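AAA ATPase, central region (Enterococcus faecium, PDB 2R9G) belongs to the MgsA family of bacterial AAA+ ATPases, of which this C-terminal part forms a four-chain assembly and probably mediates oligomerisation. Local coordinates at residues His35-Ala38 against Arg39-Ala43; Val94-Asp97 against Leu98-Pro102; Tyr162-Asp165 against Lys166-Asn169. One frame throughout, in Å; residues are numbered along the deposited sequence.

Contact 1: residues His35-Ala38 against Arg39-Ala43; sequences HYLA and RLVEA
R39 bends back along helix 30-43 to meet H35 one turn earlier, its NH1 donating to H35 NE2 at 3.3 Å. The bond is fairly straight (163°) and lies near the guanidinium plane, but it enters tilted from the imidazole plane; the two planes stand 67° apart. R39 CD packs on H35 NE2, also at 3.3 Å, and the bend at chi3 (82°) turns the guanidinium beyond it toward that nitrogen. Y36 runs alongside R39, its CE1 3.8 Å from NH1, and one face of its ring is covered by H35 CD2. The tightly packed face is the one turned to the bundle: Y36, L37 and L40 lie on helix 14-26; L37, L40 and V41 lie on I49 of helix 46-61. There the side chains of L37 and V41 cross, with L37 CD1 3.8 Å from V41 CG2, while V41 N donates to L37 O at 2.8 Å. Toward the helix end the packing thins; E42 is exposed, and its OE2 forms a salt bridge to R119 of the second subunit. R39 NH2 has salt bridges to D8 and D12, and Y36 OH bonds to Y162 O of the second subunit. H35 NE2 serves as acceptor, consistent with a neutral imidazole carrying its proton on ND1.

Contact 2: residues Val94-Asp97 against Leu98-Pro102; sequences VVVD and LCLSP
D97 O is gripped at the end of helix 88-100 by both the hydroxyl and the backbone of S101. S101 OG donates to D97 O at 2.8 Å, arriving above the carbonyl plane rather than on a lone pair. S101 N adds a weak bond to D97 O at 3.1 Å, and L100 N a second weak one, so three donors converge on one oxygen where the regular pattern frays. The hydroxyl reaches back because S101 OG lies beside its own backbone N (chi1 -73°). Here S101 is the first residue to leave helical geometry, and its OG adds a short bond where the amide bonds weaken, unlike those earlier in the helix. Those are L98 N to V94 O at 2.8 Å and C99 N to V95 O at 2.9 Å, the latter nearly straight at 169°; L100 N to V96 O is already weak.

The carboxylate of D97 turns to the same side as the hydroxyl, with OD1 3.1 Å from S101 OG. It is held by partners elsewhere: OD1 bonds to Y181 OH of the second subunit, and OD2 makes a salt bridge to R71. S101 OG has a further bond to N65 ND2.

Apolar contacts join residues one turn apart. V96 and L100 lie side by side, pointing the same way, with V96 CG1 4.1 Å from L100 CD1, and V95 CG1 meets C99 SG at the same distance. L98 folds its CG over V94 O, at 3.1 Å.

Buried throughout, this last turn lies in an all-helical bundle: V94, V95 and L98 pack on L53 of helix 46-61, V95, L98 and C99 on I25 of helix 14-26, V96 and L100 on V30 of helix 30-43, and D97 and L98 on helix 66-82.

Contact 3: residues Tyr162-Asp165 against Lys166-Asn169; sequences YLPD and KLKN
L163 and L167 meet across a tight turn in the long loop between helices 106-119 and 180-195. The apolar contacts come first. L163 CD2 comes within 4.2 Å of L167 CB, and P164 CG lies 4.4 Å from L167 CD1, so the proline ring and the two leucines gather on the buried side.

Among polar contacts across the turn, one is a hydrogen bond: L167 N to P164 O at 2.9 Å. The bond is somewhat bent (N-H...O 145°), and it reaches the oxygen from above the carbonyl plane. Spanning three residues, it closes a single turn of 3-10 type that begins at the proline. D165 directs its carboxylate elsewhere, OD1 accepting from Q161 NE2 just before the turn.

Van der Waals contacts with backbone oxygens form the last group. Both methyls of L163 come close to L167 O, with L163 CD1 to L167 O at 3.4 Å. K168 folds over the exposed side of the turn: from a CG set between backbone N and carbonyl carbon (chi1 88°), further bends carry K168 CD to 3.2 Å from D165 O before the chain's end leads away.

The buried side faces the third subunit, where L163 packs on A32, P164 on Y36 and L167 on H35. The chemistry thus divides the turn into an apolar side suited to the subunit interface and a charged side of D165, K166 and K168.

Contacts 1 and 2 belong to the same helical bundle. Their centres are about 17 Å apart, and they touch where L37 CD2 of contact 1 lies 3.9 Å from V95 CG2 of contact 2. Contact 3 stands on the opposite side of the chain's centre, its centre about 47 Å from that of contact 1 and about 37 Å from that of contact 2. Within one chain it touches neither. The assembly brings residues of contacts 1 and 3 together between different subunits: H35 and Y36 of one copy meet the 162-167 part of another. Contact 2 also borders a neighbouring subunit, so all three lie at subunit interfaces of the four-chain assembly.

Contact 1: residues His35-Ala38 against Arg39-Ala43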
ATOM      1  N   HIS C  35       4.187 -22.636 -12.741  1.00 27.95           N
ATOM      2  CA  HIS C  35       3.601 -23.887 -13.198  1.00 25.15           C
ATOM      3  C   HIS C  35       2.424 -24.300 -12.321  1.00 27.40           C
ATOM      4  O   HIS C  35       1.354 -24.633 -12.839  1.00 31.44           O
ATOM      5  CB  HIS C  35       4.644 -25.005 -13.226  1.00 28.09           C
ATOM      6  CG  HIS C  35       4.041 -26.374 -13.247  1.00 27.42           C
ATOM      7  ND1 HIS C  35       3.399 -26.881 -14.354  1.00 28.61           N
ATOM      8  CD2 HIS C  35       3.948 -27.323 -12.289  1.00 32.41           C
ATOM      9  CE1 HIS C  35       2.950 -28.092 -14.082  1.00 32.28           C
ATOM     10  NE2 HIS C  35       3.268 -28.384 -12.835  1.00 35.52           N
ATOM     11  N   TYR C  36       2.618 -24.269 -11.001  1.00 29.34           N
ATOM     12  CA  TYR C  36       1.551 -24.635 -10.067  1.00 24.08           C
ATOM     13  C   TYR C  36       0.434 -23.611  -9.998  1.00 26.64           C
ATOM     14  O   TYR C  36      -0.723 -23.991  -9.814  1.00 23.69           O
ATOM     15  CB  TYR C  36       2.091 -24.973  -8.672  1.00 20.56           C
ATOM     16  CG  TYR C  36       2.946 -26.218  -8.693  1.00 23.88           C
ATOM     17  CD1 TYR C  36       2.404 -27.459  -9.043  1.00 21.12           C
ATOM     18  CD2 TYR C  36       4.303 -26.150  -8.404  1.00 22.14           C
ATOM     19  CE1 TYR C  36       3.202 -28.607  -9.088  1.00 24.83           C
ATOM     20  CE2 TYR C  36       5.105 -27.274  -8.453  1.00 23.52           C
ATOM     21  CZ  TYR C  36       4.554 -28.497  -8.786  1.00 24.75           C
ATOM     22  OH  TYR C  36       5.366 -29.599  -8.809  1.00 29.89           O
ATOM     23  N   LEU C  37       0.766 -22.328 -10.168  1.00 22.77           N
ATOM     24  CA  LEU C  37      -0.270 -21.295 -10.283  1.00 23.94           C
ATOM     25  C   LEU C  37      -1.154 -21.577 -11.497  1.00 24.89           C
ATOM     26  O   LEU C  37      -2.385 -21.537 -11.392  1.00 24.68           O
ATOM     27  CB  LEU C  37       0.316 -19.875 -10.332  1.00 19.71           C
ATOM     28  CG  LEU C  37      -0.634 -18.701 -10.644  1.00 23.60           C
ATOM     29  CD1 LEU C  37      -1.840 -18.643  -9.695  1.00 21.61           C
ATOM     30  CD2 LEU C  37       0.107 -17.380 -10.639  1.00 24.40           C
ATOM     31  N   ALA C  38      -0.509 -21.901 -12.618  1.00 24.72           N
ATOM     32  CA  ALA C  38      -1.184 -22.226 -13.867  1.00 24.34           C
ATOM     33  C   ALA C  38      -2.176 -23.381 -13.729  1.00 21.09           C
ATOM     34  O   ALA C  38      -3.279 -23.312 -14.255  1.00 25.91           O
ATOM     35  CB  ALA C  38      -0.171 -22.520 -14.942  1.00 20.85           C
ATOM     36  N   ARG C  39      -1.771 -24.426 -13.011  1.00 24.83           N
ATOM     37  CA  ARG C  39      -2.619 -25.578 -12.732  1.00 25.86           C
ATOM     38  C   ARG C  39      -3.819 -25.201 -11.879  1.00 24.51           C
ATOM     39  O   ARG C  39      -4.915 -25.716 -12.087  1.00 31.36           O
ATOM     40  CB  ARG C  39      -1.819 -26.664 -12.015  1.00 28.72           C
ATOM     41  CG  ARG C  39      -0.873 -27.400 -12.920  1.00 34.88           C
ATOM     42  CD  ARG C  39       0.004 -28.336 -12.156  1.00 38.98           C
ATOM     43  NE  ARG C  39      -0.642 -29.607 -11.850  1.00 36.78           N
ATOM     44  CZ  ARG C  39       0.021 -30.727 -11.580  1.00 41.79           C
ATOM     45  NH1 ARG C  39       1.354 -30.745 -11.600  1.00 39.34           N
ATOM     46  NH2 ARG C  39      -0.653 -31.835 -11.303  1.00 31.51           N
ATOM     47  N   LEU C  40      -3.593 -24.313 -10.918  1.00 22.23           N
ATOM     48  CA  LEU C  40      -4.646 -23.813 -10.049  1.00 25.01           C
ATOM     49  C   LEU C  40      -5.627 -22.909 -10.789  1.00 21.76           C
ATOM     50  O   LEU C  40      -6.835 -23.010 -10.583  1.00 26.38           O
ATOM     51  CB  LEU C  40      -4.043 -23.088  -8.844  1.00 26.77           C
ATOM     52  CG  LEU C  40      -3.330 -23.976  -7.825  1.00 26.77           C
ATOM     53  CD1 LEU C  40      -2.579 -23.103  -6.849  1.00 17.37           C
ATOM     54  CD2 LEU C  40      -4.299 -24.935  -7.096  1.00 26.12           C
ATOM     55  N   VAL C  41      -5.092 -22.047 -11.651  1.00 24.08           N
ATOM     56  CA  VAL C  41      -5.892 -21.184 -12.522  1.00 29.33           C
ATOM     57  C   VAL C  41      -6.786 -22.036 -13.431  1.00 28.78           C
ATOM     58  O   VAL C  41      -7.983 -21.782 -13.533  1.00 31.71           O
ATOM     59  CB  VAL C  41      -4.998 -20.202 -13.349  1.00 27.13           C
ATOM     60  CG1 VAL C  41      -5.753 -19.608 -14.547  1.00 23.68           C
ATOM     61  CG2 VAL C  41      -4.463 -19.086 -12.464  1.00 24.97           C
ATOM     62  N   GLU C  42      -6.203 -23.064 -14.044  1.00 32.01           N
ATOM     63  CA  GLU C  42      -6.948 -24.019 -14.865  1.00 32.83           C
ATOM     64  C   GLU C  42      -8.075 -24.725 -14.104  1.00 33.86           C
ATOM     65  O   GLU C  42      -9.147 -24.933 -14.657  1.00 32.16           O
ATOM     66  CB  GLU C  42      -6.009 -25.048 -15.497  1.00 35.66           C
ATOM     67  CG  GLU C  42      -5.257 -24.538 -16.710  1.00 39.12           C
ATOM     68  CD  GLU C  42      -6.184 -24.098 -17.831  1.00 55.60           C
ATOM     69  OE1 GLU C  42      -6.754 -24.976 -18.514  1.00 63.78           O
ATOM     70  OE2 GLU C  42      -6.334 -22.874 -18.034  1.00 59.88           O
ATOM     71  N   ALA C  43      -7.833 -25.074 -12.841  1.00 32.07           N
ATOM     72  CA  ALA C  43      -8.860 -25.709 -12.014  1.00 29.80           C
ATOM     73  C   ALA C  43      -9.955 -24.711 -11.631  1.00 28.53           C
ATOM     74  O   ALA C  43     -11.110 -25.098 -11.464  1.00 31.56           O
ATOM     75  CB  ALA C  43      -8.245 -26.364 -10.780  1.00 23.63           C
TER

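Contact 2: residues Val94-Asp97 against Leu98-Pro102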
ATOM      1  N   VAL C  94       2.638 -11.001  -8.393  1.00 27.13           N
ATOM      2  CA  VAL C  94       2.986 -11.152  -6.991  1.00 25.65           C
ATOM      3  C   VAL C  94       3.749 -12.434  -6.719  1.00 25.02           C
ATOM      4  O   VAL C  94       4.619 -12.453  -5.867  1.00 25.75           O
ATOM      5  CB  VAL C  94       1.789 -10.922  -5.995  1.00 29.46           C
ATOM      6  CG1 VAL C  94       1.303  -9.497  -6.082  1.00 27.05           C
ATOM      7  CG2 VAL C  94       0.648 -11.856  -6.240  1.00 34.44           C
ATOM      8  N   VAL C  95       3.460 -13.480  -7.483  1.00 26.72           N
ATOM      9  CA  VAL C  95       4.157 -14.758  -7.346  1.00 26.47           C
ATOM     10  C   VAL C  95       5.651 -14.593  -7.654  1.00 27.57           C
ATOM     11  O   VAL C  95       6.498 -15.010  -6.865  1.00 30.23           O
ATOM     12  CB  VAL C  95       3.482 -15.876  -8.202  1.00 26.25           C
ATOM     13  CG1 VAL C  95       4.414 -17.055  -8.439  1.00 33.52           C
ATOM     14  CG2 VAL C  95       2.211 -16.365  -7.529  1.00 30.63           C
ATOM     15  N   VAL C  96       5.967 -13.939  -8.768  1.00 27.22           N
ATOM     16  CA  VAL C  96       7.358 -13.687  -9.144  1.00 29.45           C
ATOM     17  C   VAL C  96       8.077 -12.846  -8.086  1.00 29.30           C
ATOM     18  O   VAL C  96       9.162 -13.215  -7.631  1.00 29.74           O
ATOM     19  CB  VAL C  96       7.466 -13.047 -10.545  1.00 27.55           C
ATOM     20  CG1 VAL C  96       8.901 -12.789 -10.883  1.00 14.80           C
ATOM     21  CG2 VAL C  96       6.865 -13.978 -11.591  1.00 28.04           C
ATOM     22  N   ASP C  97       7.437 -11.746  -7.685  1.00 27.38           N
ATOM     23  CA  ASP C  97       7.917 -10.860  -6.626  1.00 27.21           C
ATOM     24  C   ASP C  97       8.169 -11.619  -5.319  1.00 27.38           C
ATOM     25  O   ASP C  97       9.219 -11.444  -4.709  1.00 22.33           O
ATOM     26  CB  ASP C  97       6.918  -9.707  -6.403  1.00 26.41           C
ATOM     27  CG  ASP C  97       7.418  -8.646  -5.407  1.00 31.24           C
ATOM     28  OD1 ASP C  97       8.620  -8.612  -5.059  1.00 25.33           O
ATOM     29  OD2 ASP C  97       6.586  -7.823  -4.972  1.00 34.35           O
ATOM     30  N   LEU C  98       7.216 -12.455  -4.905  1.00 24.46           N
ATOM     31  CA  LEU C  98       7.348 -13.230  -3.669  1.00 23.47           C
ATOM     32  C   LEU C  98       8.477 -14.258  -3.741  1.00 21.39           C
ATOM     33  O   LEU C  98       9.265 -14.373  -2.804  1.00 22.05           O
ATOM     34  CB  LEU C  98       6.034 -13.924  -3.309  1.00 23.35           C
ATOM     35  CG  LEU C  98       4.840 -13.111  -2.802  1.00 25.67           C
ATOM     36  CD1 LEU C  98       3.688 -14.068  -2.448  1.00 18.32           C
ATOM     37  CD2 LEU C  98       5.206 -12.188  -1.627  1.00 24.74           C
ATOM     38  N   CYS C  99       8.550 -14.986  -4.858  1.00 25.41           N
ATOM     39  CA  CYS C  99       9.636 -15.953  -5.127  1.00 26.81           C
ATOM     40  C   CYS C  99      11.024 -15.347  -5.005  1.00 27.69           C
ATOM     41  O   CYS C  99      11.946 -16.007  -4.540  1.00 32.17           O
ATOM     42  CB  CYS C  99       9.525 -16.555  -6.542  1.00 20.33           C
ATOM     43  SG  CYS C  99       8.137 -17.668  -6.791  1.00 23.72           S
ATOM     44  N   LEU C 100      11.181 -14.095  -5.426  1.00 25.12           N
ATOM     45  CA  LEU C 100      12.521 -13.528  -5.552  1.00 25.29           C
ATOM     46  C   LEU C 100      12.918 -12.556  -4.436  1.00 26.06           C
ATOM     47  O   LEU C 100      14.079 -12.144  -4.348  1.00 29.43           O
ATOM     48  CB  LEU C 100      12.714 -12.936  -6.957  1.00 22.85           C
ATOM     49  CG  LEU C 100      12.726 -13.972  -8.093  1.00 32.41           C
ATOM     50  CD1 LEU C 100      12.743 -13.321  -9.488  1.00 30.35           C
ATOM     51  CD2 LEU C 100      13.885 -14.968  -7.943  1.00 29.86           C
ATOM     52  N   SER C 101      11.957 -12.225  -3.574  1.00 22.77           N
ATOM     53  CA  SER C 101      12.179 -11.378  -2.402  1.00 25.64           C
ATOM     54  C   SER C 101      12.847 -12.162  -1.280  1.00 29.61           C
ATOM     55  O   SER C 101      12.810 -13.389  -1.296  1.00 33.05           O
ATOM     56  CB  SER C 101      10.848 -10.805  -1.911  1.00 26.37           C
ATOM     57  OG  SER C 101      10.394  -9.806  -2.805  1.00 36.72           O
ATOM     58  N   PRO C 102      13.499 -11.462  -0.323  1.00 27.70           N
ATOM     59  CA  PRO C 102      14.024 -12.138   0.866  1.00 27.32           C
ATOM     60  C   PRO C 102      12.951 -12.873   1.660  1.00 26.23           C
ATOM     61  O   PRO C 102      11.837 -12.363   1.829  1.00 32.20           O
ATOM     62  CB  PRO C 102      14.598 -10.986   1.692  1.00 24.19           C
ATOM     63  CG  PRO C 102      14.982  -9.972   0.669  1.00 30.10           C
ATOM     64  CD  PRO C 102      13.862 -10.031  -0.325  1.00 30.14           C
TER

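Contact 3: residues Tyr162-Asp165 against Lys166-Asn169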
ATOM      1  N   TYR C 162       6.887  -5.496  30.372  1.00 33.07           N
ATOM      2  CA  TYR C 162       5.629  -5.772  29.671  1.00 31.22           C
ATOM      3  C   TYR C 162       5.256  -7.258  29.716  1.00 31.89           C
ATOM      4  O   TYR C 162       4.076  -7.612  29.735  1.00 31.54           O
ATOM      5  CB  TYR C 162       5.676  -5.279  28.218  1.00 27.40           C
ATOM      6  CG  TYR C 162       5.912  -3.798  28.052  1.00 30.05           C
ATOM      7  CD1 TYR C 162       4.873  -2.886  28.222  1.00 29.29           C
ATOM      8  CD2 TYR C 162       7.176  -3.307  27.721  1.00 25.75           C
ATOM      9  CE1 TYR C 162       5.086  -1.530  28.077  1.00 25.91           C
ATOM     10  CE2 TYR C 162       7.401  -1.945  27.566  1.00 24.21           C
ATOM     11  CZ  TYR C 162       6.353  -1.064  27.750  1.00 26.25           C
ATOM     12  OH  TYR C 162       6.564   0.285  27.602  1.00 21.05           O
ATOM     13  N   LEU C 163       6.266  -8.122  29.718  1.00 31.70           N
ATOM     14  CA  LEU C 163       6.050  -9.556  29.888  1.00 36.24           C
ATOM     15  C   LEU C 163       5.568  -9.861  31.308  1.00 38.77           C
ATOM     16  O   LEU C 163       6.074  -9.267  32.269  1.00 41.07           O
ATOM     17  CB  LEU C 163       7.340 -10.327  29.600  1.00 34.33           C
ATOM     18  CG  LEU C 163       7.720 -10.618  28.148  1.00 31.08           C
ATOM     19  CD1 LEU C 163       9.217 -10.910  28.072  1.00 25.80           C
ATOM     20  CD2 LEU C 163       6.898 -11.780  27.583  1.00 18.61           C
ATOM     21  N   PRO C 164       4.587 -10.780  31.442  1.00 40.05           N
ATOM     22  CA  PRO C 164       4.142 -11.288  32.750  1.00 43.02           C
ATOM     23  C   PRO C 164       5.297 -11.890  33.551  1.00 42.24           C
ATOM     24  O   PRO C 164       6.282 -12.338  32.962  1.00 41.71           O
ATOM     25  CB  PRO C 164       3.152 -12.392  32.377  1.00 42.80           C
ATOM     26  CG  PRO C 164       2.662 -12.009  31.034  1.00 40.82           C
ATOM     27  CD  PRO C 164       3.831 -11.396  30.337  1.00 37.19           C
ATOM     28  N   ASP C 165       5.162 -11.896  34.875  1.00 49.16           N
ATOM     29  CA  ASP C 165       6.231 -12.338  35.783  1.00 54.06           C
ATOM     30  C   ASP C 165       6.754 -13.741  35.479  1.00 52.89           C
ATOM     31  O   ASP C 165       7.961 -13.962  35.487  1.00 53.23           O
ATOM     32  CB  ASP C 165       5.782 -12.236  37.250  1.00 58.53           C
ATOM     33  CG  ASP C 165       5.741 -10.793  37.765  1.00 65.93           C
ATOM     34  OD1 ASP C 165       5.817  -9.838  36.957  1.00 67.26           O
ATOM     35  OD2 ASP C 165       5.631 -10.619  38.998  1.00 73.70           O
ATOM     36  N   LYS C 166       5.845 -14.668  35.174  1.00 53.85           N
ATOM     37  CA  LYS C 166       6.206 -16.041  34.798  1.00 58.19           C
ATOM     38  C   LYS C 166       7.008 -16.151  33.495  1.00 56.40           C
ATOM     39  O   LYS C 166       7.736 -17.128  33.292  1.00 56.12           O
ATOM     40  CB  LYS C 166       4.953 -16.924  34.703  1.00 59.42           C
ATOM     41  CG  LYS C 166       4.413 -17.412  36.043  1.00 62.74           C
ATOM     42  CD  LYS C 166       3.371 -18.508  35.843  1.00 65.06           C
ATOM     43  CE  LYS C 166       2.738 -18.932  37.165  1.00 71.63           C
ATOM     44  NZ  LYS C 166       1.656 -19.941  36.969  1.00 71.09           N
ATOM     45  N   LEU C 167       6.881 -15.149  32.627  1.00 55.23           N
ATOM     46  CA  LEU C 167       7.506 -15.179  31.304  1.00 52.93           C
ATOM     47  C   LEU C 167       8.541 -14.082  31.087  1.00 54.28           C
ATOM     48  O   LEU C 167       8.804 -13.711  29.945  1.00 57.91           O
ATOM     49  CB  LEU C 167       6.435 -15.084  30.209  1.00 48.15           C
ATOM     50  CG  LEU C 167       5.420 -16.221  30.101  1.00 45.30           C
ATOM     51  CD1 LEU C 167       4.175 -15.750  29.384  1.00 39.94           C
ATOM     52  CD2 LEU C 167       6.027 -17.431  29.407  1.00 45.63           C
ATOM     53  N   LYS C 168       9.139 -13.575  32.165  1.00 54.82           N
ATOM     54  CA  LYS C 168      10.054 -12.421  32.077  1.00 56.62           C
ATOM     55  C   LYS C 168      11.360 -12.711  31.328  1.00 55.57           C
ATOM     56  O   LYS C 168      12.056 -11.786  30.906  1.00 54.53           O
ATOM     57  CB  LYS C 168      10.332 -11.812  33.467  1.00 58.31           C
ATOM     58  CG  LYS C 168      11.503 -12.420  34.273  1.00 66.49           C
ATOM     59  CD  LYS C 168      11.129 -13.734  34.959  1.00 73.77           C
ATOM     60  CE  LYS C 168      11.685 -13.827  36.379  1.00 76.67           C
ATOM     61  NZ  LYS C 168      13.150 -14.075  36.420  1.00 77.91           N
ATOM     62  N   ASN C 169      11.671 -13.994  31.162  1.00 58.02           N
ATOM     63  CA  ASN C 169      12.884 -14.432  30.472  1.00 60.49           C
ATOM     64  C   ASN C 169      12.617 -14.996  29.073  1.00 59.08           C
ATOM     65  O   ASN C 169      13.547 -15.461  28.406  1.00 60.81           O
ATOM     66  CB  ASN C 169      13.627 -15.477  31.317  1.00 63.49           C
ATOM     67  CG  ASN C 169      13.853 -15.025  32.755  1.00 66.97           C
ATOM     68  OD1 ASN C 169      14.345 -13.921  33.006  1.00 65.13           O
ATOM     69  ND2 ASN C 169      13.498 -15.885  33.705  1.00 67.43           N
TER